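Long-range contact in epsin-2 (Saccharomyces cerevisiae, PDB 6ENR), which binds membranes enriched in phosphatidylinositol 4,5-bisphosphate or 3,5-bisphosphate and is required for endocytosis and actin localization: residues 20-25 and 40-45. Sequence-based numbering, arbitrary orientation.
Sequences QVLVRD and DDLAQR
Leu22 reaches out from helix 19-26 and sets its CD2 methyl among Asp41, Leu42 and Arg45 of helix 36-45. With CG anti to the backbone N (chi1 -179°), the side chain is carried toward helix 36-45, and its branch lies alongside that of Leu42, the two side chains running in opposing senses; Leu22 CG lies 3.8 Å from Leu42 CD2. Leu42 CD2 also lies 4.0 Å from Val23 CB. Leu22 CD2 sits over one face of the Arg45 guanidinium, offset toward its rim and 3.5 Å from Arg45 NE, while also touching Asp41 OD2. The group it covers is held side-on by the carboxylate one turn earlier: Arg45 NE donates to Asp41 OD1 (3.0 Å) in an almost straight bond that lies in the guanidinium plane but comes from above the carboxylate plane, and Arg45 NH2 meets Asp41 OD2 at 3.1 Å on its syn side, though tilted out of the carboxylate plane. Arg45 NH1 turns to Thr19 OG1 and Ser17 O, tying the start of helix 19-26 to helix 36-45. A methionine in place of Arg45 would probably leave the Asp41 carboxylate without its charged mate and the link to Thr19 and Ser17 broken. In this all-helical ENTH domain segments 20-25 and 40-45 run at 134° to each other; Val23 and Leu42 both pack on Ile55 of helix 49-63, and Leu42 also touches Val79 of helix 70-86.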
ATOM      1  N   GLN A  20       7.570  11.232   7.232  1.00 23.68           N
ATOM      2  CA  GLN A  20       7.458  11.790   5.870  1.00 28.07           C
ATOM      3  C   GLN A  20       8.500  11.292   4.951  1.00 25.11           C
ATOM      4  O   GLN A  20       8.188  10.958   3.833  1.00 22.17           O
ATOM      5  CB  GLN A  20       7.550  13.325   5.877  1.00 32.22           C
ATOM      6  CG  GLN A  20       6.803  13.980   4.745  1.00 39.74           C
ATOM      7  CD  GLN A  20       6.135  15.304   5.186  1.00 49.54           C
ATOM      8  OE1 GLN A  20       6.630  16.396   4.885  1.00 54.07           O
ATOM      9  NE2 GLN A  20       5.022  15.196   5.942  1.00 48.65           N
ATOM     10  N   VAL A  21       9.746  11.250   5.409  1.00 24.40           N
ATOM     11  CA  VAL A  21      10.864  10.726   4.601  1.00 27.79           C
ATOM     12  C   VAL A  21      10.796   9.198   4.417  1.00 23.54           C
ATOM     13  O   VAL A  21      11.130   8.646   3.360  1.00 25.66           O
ATOM     14  CB  VAL A  21      12.240  11.065   5.260  1.00 30.51           C
ATOM     15  CG1 VAL A  21      13.370  10.387   4.523  1.00 32.40           C
ATOM     16  CG2 VAL A  21      12.478  12.556   5.325  1.00 32.75           C
ATOM     17  N   LEU A  22      10.408   8.498   5.460  1.00 21.35           N
ATOM     18  CA  LEU A  22      10.296   7.074   5.390  1.00 20.50           C
ATOM     19  C   LEU A  22       9.224   6.621   4.376  1.00 17.07           C
ATOM     20  O   LEU A  22       9.468   5.623   3.622  1.00 17.75           O
ATOM     21  CB  LEU A  22       9.897   6.511   6.729  1.00 23.10           C
ATOM     22  CG  LEU A  22       9.742   5.044   6.922  1.00 26.02           C
ATOM     23  CD1 LEU A  22      10.983   4.256   6.563  1.00 33.39           C
ATOM     24  CD2 LEU A  22       9.385   4.804   8.413  1.00 28.37           C
ATOM     25  N   VAL A  23       8.050   7.254   4.464  1.00 15.77           N
ATOM     26  CA  VAL A  23       6.887   6.880   3.593  1.00 18.79           C
ATOM     27  C   VAL A  23       7.161   7.330   2.146  1.00 17.58           C
ATOM     28  O   VAL A  23       6.840   6.596   1.206  1.00 16.28           O
ATOM     29  CB  VAL A  23       5.472   7.280   4.103  1.00 18.45           C
ATOM     30  CG1 VAL A  23       5.173   8.759   3.983  1.00 19.79           C
ATOM     31  CG2 VAL A  23       4.363   6.562   3.327  1.00 20.59           C
ATOM     32  N   ARG A  24       7.827   8.494   1.988  1.00 20.14           N
ATOM     33  CA  ARG A  24       8.244   8.978   0.654  1.00 22.11           C
ATOM     34  C   ARG A  24       9.277   8.027   0.040  1.00 20.86           C
ATOM     35  O   ARG A  24       9.149   7.558  -1.119  1.00 17.09           O
ATOM     36  CB  ARG A  24       8.747  10.461   0.797  1.00 25.84           C
ATOM     37  CG  ARG A  24       9.166  11.202  -0.488  1.00 34.09           C
ATOM     38  CD  ARG A  24       9.981  12.480  -0.167  1.00 37.00           C
ATOM     39  NE  ARG A  24      11.333  12.159   0.367  1.00 43.23           N
ATOM     40  CZ  ARG A  24      12.244  13.050   0.784  1.00 41.70           C
ATOM     41  NH1 ARG A  24      11.987  14.359   0.743  1.00 43.58           N
ATOM     42  NH2 ARG A  24      13.423  12.636   1.242  1.00 35.36           N
ATOM     43  N   ASP A  25      10.273   7.599   0.822  1.00 20.55           N
ATOM     44  CA  ASP A  25      11.278   6.696   0.269  1.00 23.27           C
ATOM     45  C   ASP A  25      10.748   5.317  -0.064  1.00 20.15           C
ATOM     46  O   ASP A  25      11.112   4.705  -1.123  1.00 18.55           O
ATOM     47  CB  ASP A  25      12.470   6.623   1.235  1.00 29.65           C
ATOM     48  CG  ASP A  25      13.238   7.925   1.308  1.00 36.55           C
ATOM     49  OD1 ASP A  25      12.944   8.880   0.558  1.00 38.03           O
ATOM     50  OD2 ASP A  25      14.148   8.018   2.179  1.00 42.87           O
ATOM     51  N   ASP A  40       8.251  -2.771   8.235  1.00 17.39           N
ATOM     52  CA  ASP A  40       8.017  -2.941   9.672  1.00 19.74           C
ATOM     53  C   ASP A  40       8.106  -1.645  10.508  1.00 17.68           C
ATOM     54  O   ASP A  40       7.305  -1.475  11.418  1.00 16.91           O
ATOM     55  CB  ASP A  40       8.853  -4.054  10.270  1.00 21.49           C
ATOM     56  CG  ASP A  40       8.103  -4.683  11.454  1.00 25.33           C
ATOM     57  OD1 ASP A  40       6.986  -5.354  11.265  1.00 27.99           O
ATOM     58  OD2 ASP A  40       8.531  -4.384  12.537  1.00 24.61           O
ATOM     59  N   ASP A  41       8.920  -0.663  10.094  1.00 16.96           N
ATOM     60  CA  ASP A  41       8.965   0.592  10.809  1.00 19.64           C
ATOM     61  C   ASP A  41       7.641   1.356  10.561  1.00 17.39           C
ATOM     62  O   ASP A  41       6.999   1.835  11.481  1.00 21.30           O
ATOM     63  CB  ASP A  41      10.182   1.338  10.290  1.00 21.04           C
ATOM     64  CG  ASP A  41      10.604   2.502  11.160  1.00 27.51           C
ATOM     65  OD1 ASP A  41      10.085   2.766  12.281  1.00 28.72           O
ATOM     66  OD2 ASP A  41      11.534   3.164  10.693  1.00 25.60           O
ATOM     67  N   LEU A  42       7.202   1.416   9.319  1.00 15.15           N
ATOM     68  CA  LEU A  42       5.860   1.945   8.980  1.00 16.71           C
ATOM     69  C   LEU A  42       4.788   1.332   9.796  1.00 16.41           C
ATOM     70  O   LEU A  42       3.971   2.041  10.401  1.00 13.45           O
ATOM     71  CB  LEU A  42       5.533   1.856   7.513  1.00 16.86           C
ATOM     72  CG  LEU A  42       6.447   2.800   6.681  1.00 18.18           C
ATOM     73  CD1 LEU A  42       6.422   2.323   5.261  1.00 19.27           C
ATOM     74  CD2 LEU A  42       5.986   4.260   6.687  1.00 20.32           C
ATOM     75  N   ALA A  43       4.813   0.013   9.875  1.00 16.10           N
ATOM     76  CA  ALA A  43       3.815  -0.667  10.617  1.00 15.46           C
ATOM     77  C   ALA A  43       3.830  -0.279  12.040  1.00 14.97           C
ATOM     78  O   ALA A  43       2.764   0.070  12.596  1.00 14.74           O
ATOM     79  CB  ALA A  43       3.940  -2.192  10.458  1.00 16.78           C
ATOM     80  N   GLN A  44       5.021  -0.210  12.644  1.00 15.07           N
ATOM     81  CA  GLN A  44       5.084   0.241  14.018  1.00 17.00           C
ATOM     82  C   GLN A  44       4.571   1.660  14.255  1.00 16.43           C
ATOM     83  O   GLN A  44       3.860   1.972  15.238  1.00 14.49           O
ATOM     84  CB  GLN A  44       6.474   0.150  14.547  1.00 21.52           C
ATOM     85  CG  GLN A  44       6.974  -1.276  14.747  1.00 26.64           C
ATOM     86  CD  GLN A  44       5.942  -2.360  15.113  1.00 31.43           C
ATOM     87  OE1 GLN A  44       5.222  -2.304  16.159  1.00 36.63           O
ATOM     88  NE2 GLN A  44       5.902  -3.410  14.267  1.00 38.72           N
ATOM     89  N   ARG A  45       4.930   2.511  13.345  1.00 15.61           N
ATOM     90  CA  ARG A  45       4.537   3.919  13.435  1.00 16.32           C
ATOM     91  C   ARG A  45       3.061   4.152  13.225  1.00 17.04           C
ATOM     92  O   ARG A  45       2.482   5.157  13.716  1.00 13.91           O
ATOM     93  CB  ARG A  45       5.356   4.723  12.462  1.00 17.50           C
ATOM     94  CG  ARG A  45       6.833   4.728  12.795  1.00 19.44           C
ATOM     95  CD  ARG A  45       7.541   5.701  11.919  1.00 20.41           C
ATOM     96  NE  ARG A  45       8.971   5.503  11.784  1.00 20.99           N
ATOM     97  CZ  ARG A  45       9.862   6.487  11.529  1.00 23.78           C
ATOM     98  NH1 ARG A  45       9.493   7.755  11.388  1.00 19.80           N
ATOM     99  NH2 ARG A  45      11.152   6.161  11.384  1.00 25.10           N
TER